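PDB 5WCM: Blr6230 protein from Bradyrhizobium diazoefficiens, which is the subclass B3 metallo-beta-lactamase BJP-1, a zinc enzyme that probably opens the beta-lactam ring of antibiotics by hydrolysis and here carries a sulfonamide inhibitor. Local coordinates for residues A[71-76]-A[112-117]; A[2-7]-A[43-48]; A[35-40]-A[64-69]. All blocks are in the same frame, centred on the assembly; numbering follows the deposited sequence. Where two conformers were deposited one is given.

Interaction 1: residues A[71-76]-A[112-117]. With ZN (zinc ion), chain D; ZN (zinc ion), chain C; 4NZ (4-nitrobenzenesulfonamide), chain I.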
loop_
_atom_site.group_PDB
_atom_site.type_symbol
_atom_site.label_atom_id
_atom_site.label_comp_id
_atom_site.label_asym_id
_atom_site.label_seq_id
_atom_site.Cartn_x
_atom_site.Cartn_y
_atom_site.Cartn_z
ATOM N N ALA A 71 -6.598 -1.063 4.521
ATOM C CA ALA A 71 -7.778 -0.211 4.636
ATOM C C ALA A 71 -7.709 0.743 5.827
ATOM O O ALA A 71 -8.509 0.628 6.757
ATOM C CB ALA A 71 -9.011 -1.092 4.713
ATOM N N HIS A 72 -6.759 1.669 5.774
ATOM C CA HIS A 72 -6.701 2.834 6.671
ATOM C C HIS A 72 -6.952 4.088 5.880
ATOM O O HIS A 72 -6.628 4.123 4.688
ATOM C CB HIS A 72 -5.368 2.931 7.414
ATOM C CG HIS A 72 -5.140 1.845 8.421
ATOM N ND1 HIS A 72 -3.874 1.477 8.841
ATOM C CD2 HIS A 72 -6.009 1.038 9.076
ATOM C CE1 HIS A 72 -3.988 0.500 9.722
ATOM N NE2 HIS A 72 -5.266 0.209 9.877
ATOM N N LEU A 73 -7.519 5.102 6.539
ATOM C CA LEU A 73 -7.984 6.325 5.880
ATOM C C LEU A 73 -6.937 7.055 5.046
ATOM O O LEU A 73 -7.283 7.738 4.097
ATOM C CB LEU A 73 -8.630 7.303 6.867
ATOM C CG LEU A 73 -7.727 8.232 7.656
ATOM C CD1 LEU A 73 -8.514 9.397 8.256
ATOM C CD2 LEU A 73 -7.003 7.464 8.745
ATOM N N ASP A 74 -5.668 6.939 5.431
ATOM C CA ASP A 74 -4.601 7.608 4.702
ATOM C C ASP A 74 -4.287 6.945 3.352
ATOM O O ASP A 74 -3.522 7.499 2.565
ATOM C CB ASP A 74 -3.355 7.784 5.565
ATOM C CG ASP A 74 -2.799 6.473 6.120
ATOM O OD1 ASP A 74 -3.574 5.533 6.455
ATOM O OD2 ASP A 74 -1.541 6.384 6.226
ATOM N N HIS A 75 -4.853 5.755 3.117
ATOM C CA HIS A 75 -4.743 5.053 1.821
ATOM C C HIS A 75 -6.058 4.877 1.100
ATOM O O HIS A 75 -6.067 4.611 -0.096
ATOM C CB HIS A 75 -4.059 3.695 2.028
ATOM C CG HIS A 75 -2.824 3.813 2.843
ATOM N ND1 HIS A 75 -1.704 4.462 2.393
ATOM C CD2 HIS A 75 -2.598 3.536 4.153
ATOM C CE1 HIS A 75 -0.821 4.539 3.377
ATOM N NE2 HIS A 75 -1.333 3.983 4.465
ATOM N N THR A 76 -7.170 5.014 1.822
ATOM C CA THR A 76 -8.504 4.761 1.266
ATOM C C THR A 76 -9.339 6.022 1.068
ATOM O O THR A 76 -10.469 5.939 0.606
ATOM C CB THR A 76 -9.290 3.853 2.204
ATOM O OG1 THR A 76 -9.479 4.581 3.415
ATOM C CG2 THR A 76 -8.586 2.529 2.452
ATOM N N GLU A 112 -14.119 9.087 14.810
ATOM C CA GLU A 112 -14.408 9.790 13.563
ATOM C C GLU A 112 -13.171 10.353 12.878
ATOM O O GLU A 112 -13.184 10.562 11.667
ATOM C CB GLU A 112 -15.407 10.931 13.796
ATOM C CG GLU A 112 -16.830 10.476 14.072
ATOM C CD GLU A 112 -17.644 10.283 12.810
ATOM O OE1 GLU A 112 -18.691 10.943 12.648
ATOM O OE2 GLU A 112 -17.207 9.470 11.966
ATOM N N ASP A 113 -12.107 10.614 13.632
ATOM C CA ASP A 113 -10.922 11.148 12.984
ATOM C C ASP A 113 -10.184 10.088 12.144
ATOM O O ASP A 113 -9.346 10.443 11.341
ATOM C CB ASP A 113 -10.022 11.878 13.972
ATOM C CG ASP A 113 -10.578 13.244 14.347
ATOM O OD1 ASP A 113 -10.631 14.147 13.485
ATOM O OD2 ASP A 113 -11.009 13.407 15.499
ATOM N N LEU A 114 -10.533 8.820 12.314
ATOM C CA LEU A 114 -9.961 7.721 11.513
ATOM C C LEU A 114 -10.953 7.162 10.506
ATOM O O LEU A 114 -10.649 6.217 9.777
ATOM C CB LEU A 114 -9.419 6.606 12.411
ATOM C CG LEU A 114 -8.351 7.053 13.416
ATOM C CD1 LEU A 114 -8.029 5.924 14.383
ATOM C CD2 LEU A 114 -7.079 7.562 12.742
ATOM N N ALA A 115 -12.127 7.773 10.433
ATOM C CA ALA A 115 -13.143 7.357 9.458
ATOM C C ALA A 115 -12.795 7.840 8.054
ATOM O O ALA A 115 -12.004 8.764 7.860
ATOM C CB ALA A 115 -14.530 7.857 9.855
ATOM N N PHE A 116 -13.398 7.178 7.070
ATOM C CA PHE A 116 -13.272 7.581 5.685
ATOM C C PHE A 116 -14.549 7.240 4.934
ATOM O O PHE A 116 -15.364 6.463 5.427
ATOM C CB PHE A 116 -12.054 6.906 5.020
ATOM C CG PHE A 116 -12.042 5.398 5.101
ATOM C CD1 PHE A 116 -11.425 4.734 6.161
ATOM C CD2 PHE A 116 -12.609 4.629 4.081
ATOM C CE1 PHE A 116 -11.401 3.343 6.207
ATOM C CE2 PHE A 116 -12.570 3.247 4.119
ATOM C CZ PHE A 116 -11.962 2.598 5.175
ATOM N N PRO A 117 -14.726 7.797 3.739
ATOM C CA PRO A 117 -15.961 7.507 3.018
ATOM C C PRO A 117 -16.048 6.038 2.606
ATOM O O PRO A 117 -15.155 5.491 1.952
ATOM C CB PRO A 117 -15.890 8.453 1.799
ATOM C CG PRO A 117 -14.965 9.556 2.233
ATOM C CD PRO A 117 -13.935 8.828 3.047
HETATM ZN ZN ZN D . -0.685 4.570 6.333
HETATM ZN ZN ZN C . -2.034 1.880 7.970
HETATM S S 4NZ I . -0.534 4.033 9.355
HETATM C C1 4NZ I . -3.036 7.290 11.157
HETATM N N1 4NZ I . -1.034 3.582 7.973
HETATM O O1 4NZ I . 0.775 4.569 9.187
HETATM C C2 4NZ I . -3.494 6.675 10.008
HETATM O O2 4NZ I . -0.664 2.917 10.234
HETATM C C3 4NZ I . -2.731 5.665 9.444
HETATM C C4 4NZ I . -1.529 5.315 10.030
HETATM C C5 4NZ I . -1.093 5.929 11.193
HETATM C C6 4NZ I . -1.862 6.916 11.772
HETATM N N7 4NZ I . -3.755 8.461 11.670
HETATM O O12 4NZ I . -4.702 8.885 11.034
HETATM O O13 4NZ I . -3.377 8.954 12.723
HETATM O O HOH W 1 -8.693 4.385 9.050
HETATM O O HOH W 2 -1.846 3.813 7.748
HETATM O O HOH W 3 -13.208 6.520 0.242
#

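Interaction 2: residues A[2-7]-A[43-48]. With 4NZ (4-nitrobenzenesulfonamide), chain I.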
loop_
_atom_site.group_PDB
_atom_site.type_symbol
_atom_site.label_atom_id
_atom_site.label_comp_id
_atom_site.label_asym_id
_atom_site.label_seq_id
_atom_site.Cartn_x
_atom_site.Cartn_y
_atom_site.Cartn_z
ATOM N N LYS A 2 3.608 16.293 6.334
ATOM C CA LYS A 2 4.114 15.517 5.166
ATOM C C LYS A 2 3.022 14.817 4.364
ATOM O O LYS A 2 3.093 14.726 3.125
ATOM C CB LYS A 2 5.146 14.454 5.590
ATOM C CG LYS A 2 6.592 14.918 5.542
ATOM C CD LYS A 2 7.581 13.774 5.763
ATOM C CE LYS A 2 8.655 13.694 4.675
ATOM N NZ LYS A 2 9.428 14.935 4.439
ATOM N N TRP A 3 2.019 14.295 5.068
ATOM C CA TRP A 3 1.002 13.498 4.394
ATOM C C TRP A 3 0.244 14.242 3.325
ATOM O O TRP A 3 -0.145 13.617 2.354
ATOM C CB TRP A 3 0.017 12.897 5.401
ATOM C CG TRP A 3 0.563 11.772 6.180
ATOM C CD1 TRP A 3 1.867 11.385 6.270
ATOM C CD2 TRP A 3 -0.173 10.892 7.021
ATOM N NE1 TRP A 3 1.989 10.294 7.088
ATOM C CE2 TRP A 3 0.749 9.972 7.568
ATOM C CE3 TRP A 3 -1.526 10.783 7.358
ATOM C CZ2 TRP A 3 0.364 8.954 8.437
ATOM C CZ3 TRP A 3 -1.912 9.766 8.231
ATOM C CH2 TRP A 3 -0.966 8.869 8.759
ATOM N N THR A 4 0.024 15.540 3.505
ATOM C CA THR A 4 -0.711 16.340 2.517
ATOM C C THR A 4 0.197 17.250 1.678
ATOM O O THR A 4 -0.295 17.978 0.821
ATOM C CB THR A 4 -1.815 17.189 3.176
ATOM O OG1 THR A 4 -1.226 18.096 4.108
ATOM C CG2 THR A 4 -2.828 16.318 3.899
ATOM N N ALA A 5 1.502 17.203 1.926
ATOM C CA ALA A 5 2.472 18.074 1.239
ATOM C C ALA A 5 2.792 17.525 -0.155
ATOM O O ALA A 5 2.836 16.301 -0.371
ATOM C CB ALA A 5 3.744 18.218 2.056
ATOM N N PRO A 6 3.015 18.422 -1.128
ATOM C CA PRO A 6 3.202 17.958 -2.482
ATOM C C PRO A 6 4.546 17.300 -2.727
ATOM O O PRO A 6 5.565 17.616 -2.097
ATOM C CB PRO A 6 3.081 19.245 -3.309
ATOM C CG PRO A 6 3.522 20.305 -2.379
ATOM C CD PRO A 6 2.953 19.891 -1.063
ATOM N N PHE A 7 4.535 16.380 -3.685
ATOM C CA PHE A 7 5.749 15.777 -4.205
ATOM C C PHE A 7 5.569 15.660 -5.707
ATOM O O PHE A 7 4.494 15.278 -6.181
ATOM C CB PHE A 7 6.015 14.408 -3.565
ATOM C CG PHE A 7 7.397 13.898 -3.813
ATOM C CD1 PHE A 7 7.682 13.123 -4.942
ATOM C CD2 PHE A 7 8.426 14.202 -2.949
ATOM C CE1 PHE A 7 8.956 12.661 -5.181
ATOM C CE2 PHE A 7 9.700 13.737 -3.180
ATOM C CZ PHE A 7 9.972 12.956 -4.297
ATOM N N PRO A 43 -8.547 11.615 2.888
ATOM C CA PRO A 43 -9.785 12.067 2.260
ATOM C C PRO A 43 -9.733 13.477 1.661
ATOM O O PRO A 43 -10.296 13.715 0.600
ATOM C CB PRO A 43 -10.801 11.958 3.412
ATOM C CG PRO A 43 -10.296 10.837 4.245
ATOM C CD PRO A 43 -8.806 11.017 4.215
ATOM N N GLN A 44 -8.996 14.378 2.309
ATOM C CA GLN A 44 -8.840 15.766 1.836
ATOM C C GLN A 44 -7.894 15.952 0.654
ATOM O O GLN A 44 -7.829 17.039 0.077
ATOM C CB GLN A 44 -8.396 16.685 2.984
ATOM C CG GLN A 44 -7.081 16.301 3.658
ATOM C CD GLN A 44 -7.287 15.523 4.949
ATOM O OE1 GLN A 44 -8.029 14.505 4.994
ATOM N NE2 GLN A 44 -6.631 15.989 6.012
ATOM N N SER A 45 -7.167 14.898 0.283
ATOM C CA SER A 45 -6.090 15.009 -0.712
ATOM C C SER A 45 -6.449 14.457 -2.083
ATOM O O SER A 45 -5.604 14.388 -2.967
ATOM C CB SER A 45 -4.833 14.294 -0.220
ATOM O OG SER A 45 -4.326 14.918 0.957
ATOM N N THR A 46 -7.694 14.058 -2.270
ATOM C CA THR A 46 -8.068 13.391 -3.518
ATOM C C THR A 46 -7.829 14.270 -4.746
ATOM O O THR A 46 -7.345 13.801 -5.778
ATOM C CB THR A 46 -9.506 12.901 -3.445
ATOM O OG1 THR A 46 -9.627 12.103 -2.259
ATOM C CG2 THR A 46 -9.889 12.091 -4.665
ATOM N N GLY A 47 -8.152 15.560 -4.635
ATOM C CA GLY A 47 -7.890 16.533 -5.710
ATOM C C GLY A 47 -6.420 16.599 -6.110
ATOM O O GLY A 47 -6.085 16.624 -7.289
ATOM N N MET A 48 -5.536 16.610 -5.109
ATOM C CA MET A 48 -4.080 16.619 -5.354
ATOM C C MET A 48 -3.658 15.362 -6.112
ATOM O O MET A 48 -2.869 15.430 -7.049
ATOM C CB MET A 48 -3.283 16.724 -4.057
ATOM C CG MET A 48 -1.778 16.620 -4.267
ATOM S SD MET A 48 -0.851 16.764 -2.732
ATOM C CE MET A 48 -0.881 18.542 -2.524
HETATM S S 4NZ I . -0.534 4.033 9.355
HETATM C C1 4NZ I . -3.036 7.290 11.157
HETATM N N1 4NZ I . -1.034 3.582 7.973
HETATM O O1 4NZ I . 0.775 4.569 9.187
HETATM C C2 4NZ I . -3.494 6.675 10.008
HETATM O O2 4NZ I . -0.664 2.917 10.234
HETATM C C3 4NZ I . -2.731 5.665 9.444
HETATM C C4 4NZ I . -1.529 5.315 10.030
HETATM C C5 4NZ I . -1.093 5.929 11.193
HETATM C C6 4NZ I . -1.862 6.916 11.772
HETATM N N7 4NZ I . -3.755 8.461 11.670
HETATM O O12 4NZ I . -4.702 8.885 11.034
HETATM O O13 4NZ I . -3.377 8.954 12.723
HETATM O O HOH W 4 -2.896 12.871 2.023
HETATM O O HOH W 5 -3.148 17.191 0.033
#

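Interaction 3: residues A[35-40]-A[64-69]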
loop_
_atom_site.group_PDB
_atom_site.type_symbol
_atom_site.label_atom_id
_atom_site.label_comp_id
_atom_site.label_asym_id
_atom_site.label_seq_id
_atom_site.Cartn_x
_atom_site.Cartn_y
_atom_site.Cartn_z
ATOM N N LEU A 35 -5.788 2.156 -16.889
ATOM C CA LEU A 35 -4.955 2.381 -15.700
ATOM C C LEU A 35 -5.427 1.591 -14.503
ATOM O O LEU A 35 -6.626 1.413 -14.267
ATOM C CB LEU A 35 -4.900 3.857 -15.342
ATOM C CG LEU A 35 -4.540 4.760 -16.519
ATOM C CD1 LEU A 35 -4.608 6.215 -16.075
ATOM C CD2 LEU A 35 -3.161 4.430 -17.058
ATOM N N ILE A 36 -4.448 1.122 -13.736
ATOM C CA ILE A 36 -4.675 0.620 -12.393
ATOM C C ILE A 36 -4.176 1.677 -11.409
ATOM O O ILE A 36 -3.052 2.158 -11.536
ATOM C CB ILE A 36 -3.946 -0.715 -12.140
ATOM C CG1 ILE A 36 -4.423 -1.771 -13.148
ATOM C CG2 ILE A 36 -4.152 -1.169 -10.684
ATOM C CD1 ILE A 36 -3.639 -3.068 -13.084
ATOM N N LEU A 37 -5.026 2.041 -10.458
ATOM C CA LEU A 37 -4.650 2.960 -9.382
ATOM C C LEU A 37 -4.375 2.151 -8.129
ATOM O O LEU A 37 -5.234 1.400 -7.665
ATOM C CB LEU A 37 -5.772 3.957 -9.109
ATOM C CG LEU A 37 -5.512 4.975 -8.005
ATOM C CD1 LEU A 37 -4.426 5.945 -8.405
ATOM C CD2 LEU A 37 -6.781 5.728 -7.695
ATOM N N MET A 38 -3.163 2.289 -7.603
ATOM C CA MET A 38 -2.734 1.627 -6.365
ATOM C C MET A 38 -2.855 2.639 -5.237
ATOM O O MET A 38 -2.033 3.573 -5.139
ATOM C CB MET A 38 -1.297 1.127 -6.488
ATOM C CG MET A 38 -0.773 0.381 -5.262
ATOM S SD MET A 38 -1.613 -1.164 -4.863
ATOM C CE MET A 38 -1.079 -2.147 -6.265
ATOM N N ASP A 39 -3.909 2.464 -4.450
ATOM C CA ASP A 39 -4.234 3.269 -3.278
ATOM C C ASP A 39 -4.662 4.696 -3.627
ATOM O O ASP A 39 -4.669 5.111 -4.778
ATOM C CB ASP A 39 -3.098 3.238 -2.233
ATOM C CG ASP A 39 -2.945 1.893 -1.557
ATOM O OD1 ASP A 39 -3.964 1.201 -1.294
ATOM O OD2 ASP A 39 -1.796 1.499 -1.293
ATOM N N THR A 40 -5.088 5.420 -2.595
ATOM C CA THR A 40 -5.275 6.871 -2.651
ATOM C C THR A 40 -4.590 7.471 -1.412
ATOM O O THR A 40 -3.681 6.857 -0.872
ATOM C CB THR A 40 -6.774 7.257 -2.768
ATOM O OG1 THR A 40 -7.528 6.689 -1.694
ATOM C CG2 THR A 40 -7.327 6.790 -4.100
ATOM N N LYS A 64 -9.447 1.847 -14.499
ATOM C CA LYS A 64 -10.374 0.716 -14.586
ATOM C C LYS A 64 -10.453 -0.083 -13.306
ATOM O O LYS A 64 -11.497 -0.665 -13.001
ATOM C CB LYS A 64 -9.971 -0.243 -15.715
ATOM C CG LYS A 64 -9.710 0.387 -17.066
ATOM C CD LYS A 64 -10.949 1.024 -17.646
ATOM C CE LYS A 64 -10.649 1.543 -19.048
ATOM N NZ LYS A 64 -11.873 2.045 -19.719
ATOM N N LEU A 65 -9.328 -0.152 -12.600
ATOM C CA LEU A 65 -9.214 -0.902 -11.348
ATOM C C LEU A 65 -8.537 -0.021 -10.319
ATOM O O LEU A 65 -7.582 0.684 -10.625
ATOM C CB LEU A 65 -8.387 -2.184 -11.520
ATOM C CG LEU A 65 -8.921 -3.242 -12.488
ATOM C CD1 LEU A 65 -7.898 -4.359 -12.618
ATOM C CD2 LEU A 65 -10.273 -3.770 -12.027
ATOM N N ILE A 66 -9.035 -0.124 -9.099
ATOM C CA ILE A 66 -8.404 0.479 -7.947
ATOM C C ILE A 66 -8.032 -0.679 -7.033
ATOM O O ILE A 66 -8.910 -1.479 -6.669
ATOM C CB ILE A 66 -9.341 1.435 -7.196
ATOM C CG1 ILE A 66 -9.846 2.552 -8.123
ATOM C CG2 ILE A 66 -8.629 2.029 -5.978
ATOM C CD1 ILE A 66 -11.055 3.304 -7.578
ATOM N N LEU A 67 -6.757 -0.760 -6.660
ATOM C CA LEU A 67 -6.282 -1.784 -5.730
ATOM C C LEU A 67 -5.913 -1.125 -4.419
ATOM O O LEU A 67 -5.438 0.015 -4.410
ATOM C CB LEU A 67 -5.063 -2.543 -6.288
ATOM C CG LEU A 67 -5.409 -3.740 -7.188
ATOM C CD1 LEU A 67 -6.361 -3.432 -8.340
ATOM C CD2 LEU A 67 -4.119 -4.347 -7.721
ATOM N N ASN A 68 -6.100 -1.861 -3.326
ATOM C CA ASN A 68 -5.735 -1.353 -1.994
ATOM C C ASN A 68 -4.671 -2.259 -1.403
ATOM O O ASN A 68 -4.768 -3.499 -1.499
ATOM C CB ASN A 68 -6.986 -1.358 -1.087
ATOM C CG ASN A 68 -6.828 -0.653 0.285
ATOM O OD1 ASN A 68 -7.510 -1.059 1.235
ATOM N ND2 ASN A 68 -6.043 0.416 0.392
ATOM N N THR A 69 -3.698 -1.648 -0.731
ATOM C CA THR A 69 -2.761 -2.372 0.137
ATOM C C THR A 69 -3.415 -2.674 1.477
ATOM O O THR A 69 -3.436 -3.807 1.924
ATOM C CB THR A 69 -1.456 -1.581 0.372
ATOM O OG1 THR A 69 -1.767 -0.246 0.770
ATOM C CG2 THR A 69 -0.572 -1.595 -0.859
#

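Interaction 1: residues A[71-76]-A[112-117]
T76 and F116 make the aromatic part of this contact, their side chains crossing at about a right angle. T76 OG1 stands 3.1 Å above the plane of the F116 ring and over its centre, and T76 CB joins it in a CH-pi contact, 4.0 Å from the ring centroid. The hydroxyl also points a weak hydrogen bond at H72 O inside its own turn, so threonine suits a place that needs both a carbon for the ring and a polar group for the backbone. F116 turns its ring beneath them because CG lies between the backbone N and the carbonyl carbon (chi1 55°).

The apolar part centres on L73. L73 CB lies 3.9 Å from F116 CD1, while L73 CD1 rests against the carbonyl oxygens of D113 and A115. The other branch, CD2, meets L114 CD2 at 4.0 Å, and these two methyls sit beside nitro oxygen O12 of the inhibitor.

Two waters bridge the segments. One accepts from L73 N at 2.9 Å and donates to L114 O at 2.8 Å, serving an N-H in the first turn of the helix that H72 precedes as N-cap; the other donates to T76 O and P117 O.

Metal bonds occupy the other side of 71-76. H72 ND1 binds one zinc, and D74 OD2 and H75 NE2 the second, as in the HxHxDH motif of the superfamily. Sulfonamide N1, 1.9 Å from the zinc shared by D74 and H75, takes the bridging position between the ions, which a water probably occupies alternatively. H70 and H146 complete the first site and H211 the second.

In the fold, the loop 112-117, which precedes strand 123-125, lies against helix 73-76, while L99 and L100 of helix 97-102 touch A71, and L100 also touches T76.

Interaction 2: residues A[2-7]-A[43-48]
T4 and S45 bring the two backbones nearest, their CA atoms 6.4 Å apart, and P6 and M48 follow at 7.9 Å, a spacing that leaves the link to side chains and water, with no direct hydrogen bond across it.

The serine hydroxyl is the polar centre. S45 stands at the N-cap position of helix 46-55, but its OG makes no capping bond and turns to the N-terminal segment instead. Two waters meet S45 OG, each at 2.7 Å; one donates onward to W3 O and the other to T4 O. A small hydroxyl suits this place, since it can hold two waters without pushing the chains apart. T4 presents its methyl to the same atom, CG2 lying 3.6 Å from S45 OG. This follows from its first torsion (chi1 61°), which sets CG2 anti to the carbonyl carbon while OG1 makes a weak bond to K1 O.

M48 covers the other end. Its side chain runs extended through the first two torsions and bends only at the third (chi3 -80°), carrying CE to 3.4 Å from T4 O and to 4.1 Å from P6 CB. The long, flexible thioether can span the gap from the helix, and the compact proline ring offers it an apolar partner.

W3 scarcely touches 43-48 but points to the inhibitor: its CH2, at the indole edge and with ligand C1 near the ring plane, comes within 3.5 Å of C1 of 4-nitrobenzenesulfonamide.

Two shared waters and a few methyl contacts thus join the N-terminal segment to the start of the helix. The polar link between the two segments runs through water, whereas W3 O also has a direct hydrogen bond elsewhere, to T21 OG1.

Interaction 3: residues A[35-40]-A[64-69]
The carboxylate of D39 and the amide of N68 meet with their planes 85° apart; the donors gather at the carboxylate oxygens rather than over a face. They lie at the end of a beta-alpha-beta crossover of the metallo-beta-lactamase fold, in which strands 34-38 and 63-67 are parallel neighbours joined through helix 46-55. D39 OD1 takes two bonds, from N68 ND2 at 2.8 Å, nearly in line with the C-O bond, and from T69 N at 2.9 Å, through the syn lone pair. T69 OG1 donates to D39 OD2 on its syn side, 24° out of the plane. Three bonds therefore fix the carboxylate's rotation, and aspartate is short enough to receive them at a strand's end.

Behind it the backbone ladder runs K64 N to L35 O, L37 N to L65 O, L67 N to L37 O and D39 N to L67 O.

Apolar side chains fill both faces. I36 and M38 lie with L65 and L67 on one, where L133 of strand 130-133 covers I36 and L65; L37 and I66 take the other, against helix 79-86. I36 CG2 touches L67 CD1 at 3.9 Å. M38, bent at its second torsion (chi2 64°) and again at the third, folds back over L67, so that SD and CE both lie 4.0 Å from L67 CB.

How the interactions relate
Interaction 1 holds zinc ligands, interaction 3 leads into them, and interaction 2 reaches the pocket through W3. T69 of interaction 3 directly precedes H70, a zinc ligand, and the chain then enters the metal-binding turn of interaction 1; their centres are about 16 Å apart, and H75 O and T40 N, 2.8 Å apart, probably form a hydrogen bond between them. Interactions 1 and 2, with centres about 14 Å apart, both touch the inhibitor, and they also touch each other, D74 OD2 lying 3.6 Å from W3 CH2 and L73 O packing against P43 CD. Interactions 2 and 3 adjoin in sequence at residues 40-43 without otherwise touching, helix 46-55 following strand 34-38.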